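Local atomic coordinates of tRNA-splicing ligase RtcB (Thermus thermophilus, PDB entry 2EPG), a protein that probably joins RNA ends carrying a 2',3'-cyclic phosphate or 3'-phosphate to 5'-hydroxyl ends, using GTP and manganese. Residues K194-Q206 with S249-V261. Residues are numbered along the deposited sequence; the frame is centred on the assembly and turned at random.
Sequences KVSERAFERGAPQ and SRGLGHQVCQDYV
Ala-199 and Leu-252 meet where helix 197-203 runs antiparallel to helix 250-261, a worked example of how small residues let two helices close up. The axes come within 6.9 Å at an angle of 162°, and glycines do much of the work: a CB on Gly-203 would run into Leu-252 CB, and one on Gly-251 into Arg-202 CG and Gln-206 OE1. Ala-199 is a knob in a hole formed by Leu-252, Gln-255, Val-256 and Asp-259, its CB 3.5 Å from Gln-255 CB. Behind this core, Phe-200 and Ala-204 pack on helix 153-162, Val-195 and Tyr-260 on helix 288-321. Ser-249 N bonds Asp-106 OD2, a predicted manganese ligand, so the contact backs the probable RtcB metal site.

Toward solvent the packing gives way to long polar chains. Arg-202, extended from CG to NE, passes Gly-251 O with one guanidinium face, and its NH2 makes a weak bond of 2.8 Å to Gln-255 OE1. The Gln-255 amide, brought back by a bend at chi2 (57°), lies against the shaft of Arg-198 and donates from NE2 to Asp-259 OD2. Cutting Arg-202 back to an alanine is likely to cost Gln-255 OE1 this donor and uncover Gly-251 O.

Both ends are pinned. Gln-206 OE1 accepts from Gly-251 N (2.7 Å), while Tyr-260 OH reaches a lone pair of Lys-194 O. Ser-196 OG caps its helix by accepting from Ala-199 N and donates to Asp-259 OD1 (2.5 Å). With OD2 bonded to Gln-255, Asp-259 has both oxygens engaged, which would be expected to stabilise its carboxylate form and tie the helix cap to the neighbouring helix.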
loop_
_atom_site.group_PDB
_atom_site.type_symbol
_atom_site.label_atom_id
_atom_site.label_comp_id
_atom_site.label_asym_id
_atom_site.label_seq_id
_atom_site.Cartn_x
_atom_site.Cartn_y
_atom_site.Cartn_z
ATOM N N LYS A 194 -7.773 -1.140 21.844
ATOM C CA LYS A 194 -8.096 0.178 21.303
ATOM C C LYS A 194 -8.968 0.086 20.054
ATOM O O LYS A 194 -9.379 1.101 19.486
ATOM C CB LYS A 194 -6.800 0.929 20.992
ATOM C CG LYS A 194 -5.769 0.869 22.128
ATOM C CD LYS A 194 -6.284 1.534 23.406
ATOM C CE LYS A 194 -5.226 1.519 24.500
ATOM N NZ LYS A 194 -5.525 2.536 25.539
ATOM N N VAL A 195 -9.247 -1.135 19.620
ATOM C CA VAL A 195 -10.098 -1.360 18.447
ATOM C C VAL A 195 -11.526 -1.528 18.973
ATOM O O VAL A 195 -11.772 -2.368 19.839
ATOM C CB VAL A 195 -9.655 -2.632 17.699
ATOM C CG1 VAL A 195 -10.625 -2.950 16.557
ATOM C CG2 VAL A 195 -8.239 -2.447 17.173
ATOM N N SER A 196 -12.461 -0.737 18.456
ATOM C CA SER A 196 -13.852 -0.793 18.920
ATOM C C SER A 196 -14.508 -2.125 18.624
ATOM O O SER A 196 -14.103 -2.838 17.702
ATOM C CB SER A 196 -14.684 0.329 18.286
ATOM O OG SER A 196 -15.012 0.031 16.944
ATOM N N GLU A 197 -15.528 -2.456 19.411
ATOM C CA GLU A 197 -16.254 -3.711 19.233
ATOM C C GLU A 197 -16.791 -3.768 17.829
ATOM O O GLU A 197 -16.734 -4.800 17.174
ATOM C CB GLU A 197 -17.451 -3.805 20.182
ATOM C CG GLU A 197 -17.126 -3.696 21.642
ATOM C CD GLU A 197 -18.353 -3.932 22.485
ATOM O OE1 GLU A 197 -18.833 -5.082 22.495
ATOM O OE2 GLU A 197 -18.846 -2.974 23.119
ATOM N N ARG A 198 -17.335 -2.643 17.381
ATOM C CA ARG A 198 -17.909 -2.550 16.054
ATOM C C ARG A 198 -16.875 -2.860 14.965
ATOM O O ARG A 198 -17.166 -3.594 14.017
ATOM C CB ARG A 198 -18.488 -1.154 15.856
ATOM C CG ARG A 198 -19.065 -0.909 14.492
ATOM C CD ARG A 198 -19.691 0.468 14.447
ATOM N NE ARG A 198 -20.241 0.777 13.133
ATOM C CZ ARG A 198 -21.014 1.831 12.891
ATOM N NH1 ARG A 198 -21.477 2.055 11.669
ATOM N NH2 ARG A 198 -21.336 2.652 13.884
ATOM N N ALA A 199 -15.674 -2.300 15.093
ATOM C CA ALA A 199 -14.630 -2.550 14.103
ATOM C C ALA A 199 -14.229 -4.016 14.151
ATOM O O ALA A 199 -14.078 -4.667 13.127
ATOM C CB ALA A 199 -13.423 -1.659 14.380
ATOM N N PHE A 200 -14.073 -4.541 15.354
ATOM C CA PHE A 200 -13.680 -5.927 15.522
ATOM C C PHE A 200 -14.639 -6.929 14.877
ATOM O O PHE A 200 -14.212 -7.795 14.110
ATOM C CB PHE A 200 -13.524 -6.242 17.006
ATOM C CG PHE A 200 -13.034 -7.621 17.273
ATOM C CD1 PHE A 200 -13.857 -8.723 17.044
ATOM C CD2 PHE A 200 -11.733 -7.829 17.724
ATOM C CE1 PHE A 200 -13.392 -10.013 17.261
ATOM C CE2 PHE A 200 -11.253 -9.117 17.945
ATOM C CZ PHE A 200 -12.087 -10.212 17.712
ATOM N N GLU A 201 -15.927 -6.821 15.195
ATOM C CA GLU A 201 -16.936 -7.724 14.644
ATOM C C GLU A 201 -17.170 -7.492 13.153
ATOM O O GLU A 201 -17.485 -8.419 12.415
ATOM C CB GLU A 201 -18.269 -7.553 15.386
ATOM C CG GLU A 201 -18.243 -7.962 16.858
ATOM C CD GLU A 201 -19.561 -7.667 17.572
ATOM O OE1 GLU A 201 -19.642 -7.916 18.797
ATOM O OE2 GLU A 201 -20.516 -7.186 16.912
ATOM N N ARG A 202 -17.017 -6.247 12.715
ATOM C CA ARG A 202 -17.236 -5.891 11.319
ATOM C C ARG A 202 -16.198 -6.485 10.373
ATOM O O ARG A 202 -16.519 -6.841 9.237
ATOM C CB ARG A 202 -17.260 -4.371 11.184
ATOM C CG ARG A 202 -17.464 -3.864 9.778
ATOM C CD ARG A 202 -17.494 -2.341 9.761
ATOM N NE ARG A 202 -17.448 -1.816 8.401
ATOM C CZ ARG A 202 -17.274 -0.533 8.100
ATOM N NH1 ARG A 202 -17.240 -0.146 6.829
ATOM N NH2 ARG A 202 -17.135 0.364 9.068
ATOM N N GLY A 203 -14.958 -6.600 10.839
ATOM C CA GLY A 203 -13.903 -7.149 10.005
ATOM C C GLY A 203 -13.522 -8.584 10.318
ATOM O O GLY A 203 -12.986 -9.280 9.459
ATOM N N ALA A 204 -13.806 -9.038 11.534
ATOM C CA ALA A 204 -13.465 -10.399 11.953
ATOM C C ALA A 204 -13.905 -11.518 11.001
ATOM O O ALA A 204 -13.122 -12.401 10.667
ATOM C CB ALA A 204 -14.022 -10.665 13.356
ATOM N N PRO A 205 -15.173 -11.510 10.567
ATOM C CA PRO A 205 -15.618 -12.567 9.655
ATOM C C PRO A 205 -15.227 -12.296 8.206
ATOM O O PRO A 205 -15.613 -13.042 7.302
ATOM C CB PRO A 205 -17.132 -12.564 9.846
ATOM C CG PRO A 205 -17.425 -11.113 10.054
ATOM C CD PRO A 205 -16.314 -10.691 11.016
ATOM N N GLN A 206 -14.472 -11.227 7.977
ATOM C CA GLN A 206 -14.063 -10.888 6.616
ATOM C C GLN A 206 -12.644 -11.347 6.297
ATOM O O GLN A 206 -12.202 -11.247 5.151
ATOM C CB GLN A 206 -14.179 -9.377 6.390
ATOM C CG GLN A 206 -15.582 -8.803 6.645
ATOM C CD GLN A 206 -15.659 -7.288 6.450
ATOM O OE1 GLN A 206 -14.875 -6.521 7.029
ATOM N NE2 GLN A 206 -16.616 -6.850 5.640
ATOM N N SER A 249 -7.683 -3.909 5.193
ATOM C CA SER A 249 -8.223 -4.306 6.493
ATOM C C SER A 249 -9.743 -4.471 6.468
ATOM O O SER A 249 -10.376 -4.700 7.502
ATOM C CB SER A 249 -7.799 -3.308 7.582
ATOM O OG SER A 249 -8.084 -1.967 7.214
ATOM N N ARG A 250 -10.316 -4.365 5.276
ATOM C CA ARG A 250 -11.745 -4.538 5.091
ATOM C C ARG A 250 -12.596 -3.604 5.969
ATOM O O ARG A 250 -12.320 -2.409 6.060
ATOM C CB ARG A 250 -12.072 -6.005 5.342
ATOM C CG ARG A 250 -11.212 -6.932 4.494
ATOM C CD ARG A 250 -11.678 -7.028 3.029
ATOM N NE ARG A 250 -12.792 -7.967 2.878
ATOM C CZ ARG A 250 -14.077 -7.618 2.818
ATOM N NH1 ARG A 250 -15.014 -8.554 2.700
ATOM N NH2 ARG A 250 -14.424 -6.333 2.839
ATOM N N GLY A 251 -13.634 -4.123 6.610
ATOM C CA GLY A 251 -14.455 -3.237 7.423
ATOM C C GLY A 251 -13.827 -2.759 8.724
ATOM O O GLY A 251 -14.180 -1.699 9.251
ATOM N N LEU A 252 -12.892 -3.549 9.242
ATOM C CA LEU A 252 -12.225 -3.238 10.491
ATOM C C LEU A 252 -11.418 -1.934 10.423
ATOM O O LEU A 252 -11.552 -1.057 11.293
ATOM C CB LEU A 252 -11.347 -4.429 10.864
ATOM C CG LEU A 252 -10.835 -4.632 12.281
ATOM C CD1 LEU A 252 -10.543 -6.107 12.484
ATOM C CD2 LEU A 252 -9.605 -3.788 12.505
ATOM N N GLY A 253 -10.603 -1.789 9.382
ATOM C CA GLY A 253 -9.801 -0.587 9.252
ATOM C C GLY A 253 -10.632 0.650 8.989
ATOM O O GLY A 253 -10.355 1.733 9.508
ATOM N N HIS A 254 -11.660 0.494 8.172
ATOM C CA HIS A 254 -12.535 1.606 7.849
ATOM C C HIS A 254 -13.184 2.125 9.144
ATOM O O HIS A 254 -13.207 3.330 9.401
ATOM C CB HIS A 254 -13.613 1.133 6.870
ATOM C CG HIS A 254 -14.427 2.238 6.283
ATOM N ND1 HIS A 254 -14.103 2.847 5.090
ATOM C CD2 HIS A 254 -15.564 2.835 6.716
ATOM C CE1 HIS A 254 -15.007 3.771 4.810
ATOM N NE2 HIS A 254 -15.904 3.782 5.781
ATOM N N GLN A 255 -13.696 1.206 9.959
ATOM C CA GLN A 255 -14.355 1.574 11.212
ATOM C C GLN A 255 -13.390 2.271 12.162
ATOM O O GLN A 255 -13.734 3.278 12.759
ATOM C CB GLN A 255 -14.952 0.335 11.895
ATOM C CG GLN A 255 -15.921 0.653 13.040
ATOM C CD GLN A 255 -17.062 1.540 12.590
ATOM O OE1 GLN A 255 -17.780 1.201 11.662
ATOM N NE2 GLN A 255 -17.224 2.686 13.238
ATOM N N VAL A 256 -12.179 1.733 12.301
ATOM C CA VAL A 256 -11.172 2.340 13.165
ATOM C C VAL A 256 -10.892 3.789 12.754
ATOM O O VAL A 256 -10.679 4.665 13.603
ATOM C CB VAL A 256 -9.844 1.534 13.132
ATOM C CG1 VAL A 256 -8.717 2.346 13.786
ATOM C CG2 VAL A 256 -10.022 0.227 13.864
ATOM N N CYS A 257 -10.897 4.051 11.455
ATOM C CA CYS A 257 -10.646 5.407 10.989
ATOM C C CYS A 257 -11.799 6.302 11.427
ATOM O O CYS A 257 -11.591 7.405 11.936
ATOM C CB CYS A 257 -10.499 5.438 9.460
ATOM S SG CYS A 257 -10.133 7.093 8.754
ATOM N N GLN A 258 -13.017 5.809 11.232
ATOM C CA GLN A 258 -14.230 6.543 11.596
ATOM C C GLN A 258 -14.298 6.814 13.093
ATOM O O GLN A 258 -14.575 7.929 13.514
ATOM C CB GLN A 258 -15.468 5.753 11.169
ATOM C CG GLN A 258 -16.777 6.383 11.605
ATOM C CD GLN A 258 -17.117 7.638 10.822
ATOM O OE1 GLN A 258 -17.396 7.573 9.622
ATOM N NE2 GLN A 258 -17.090 8.790 11.493
ATOM N N ASP A 259 -14.041 5.782 13.889
ATOM C CA ASP A 259 -14.069 5.890 15.346
ATOM C C ASP A 259 -13.142 6.988 15.843
ATOM O O ASP A 259 -13.512 7.777 16.712
ATOM C CB ASP A 259 -13.637 4.572 15.996
ATOM C CG ASP A 259 -14.628 3.438 15.773
ATOM O OD1 ASP A 259 -14.248 2.273 16.021
ATOM O OD2 ASP A 259 -15.780 3.700 15.367
ATOM N N TYR A 260 -11.932 7.045 15.295
ATOM C CA TYR A 260 -10.968 8.036 15.749
ATOM C C TYR A 260 -11.068 9.427 15.162
ATOM O O TYR A 260 -10.700 10.389 15.823
ATOM C CB TYR A 260 -9.544 7.487 15.617
ATOM C CG TYR A 260 -9.241 6.478 16.711
ATOM C CD1 TYR A 260 -9.463 5.118 16.513
ATOM C CD2 TYR A 260 -8.821 6.905 17.974
ATOM C CE1 TYR A 260 -9.281 4.201 17.546
ATOM C CE2 TYR A 260 -8.636 6.005 19.019
ATOM C CZ TYR A 260 -8.871 4.657 18.797
ATOM O OH TYR A 260 -8.706 3.774 19.825
ATOM N N VAL A 261 -11.554 9.552 13.933
ATOM C CA VAL A 261 -11.706 10.881 13.363
ATOM C C VAL A 261 -12.657 11.637 14.291
ATOM O O VAL A 261 -12.339 12.740 14.752
ATOM C CB VAL A 261 -12.339 10.861 11.947
ATOM C CG1 VAL A 261 -12.784 12.269 11.567
ATOM C CG2 VAL A 261 -11.336 10.349 10.925
HETATM O O HOH W 1 -11.865 1.743 16.849
#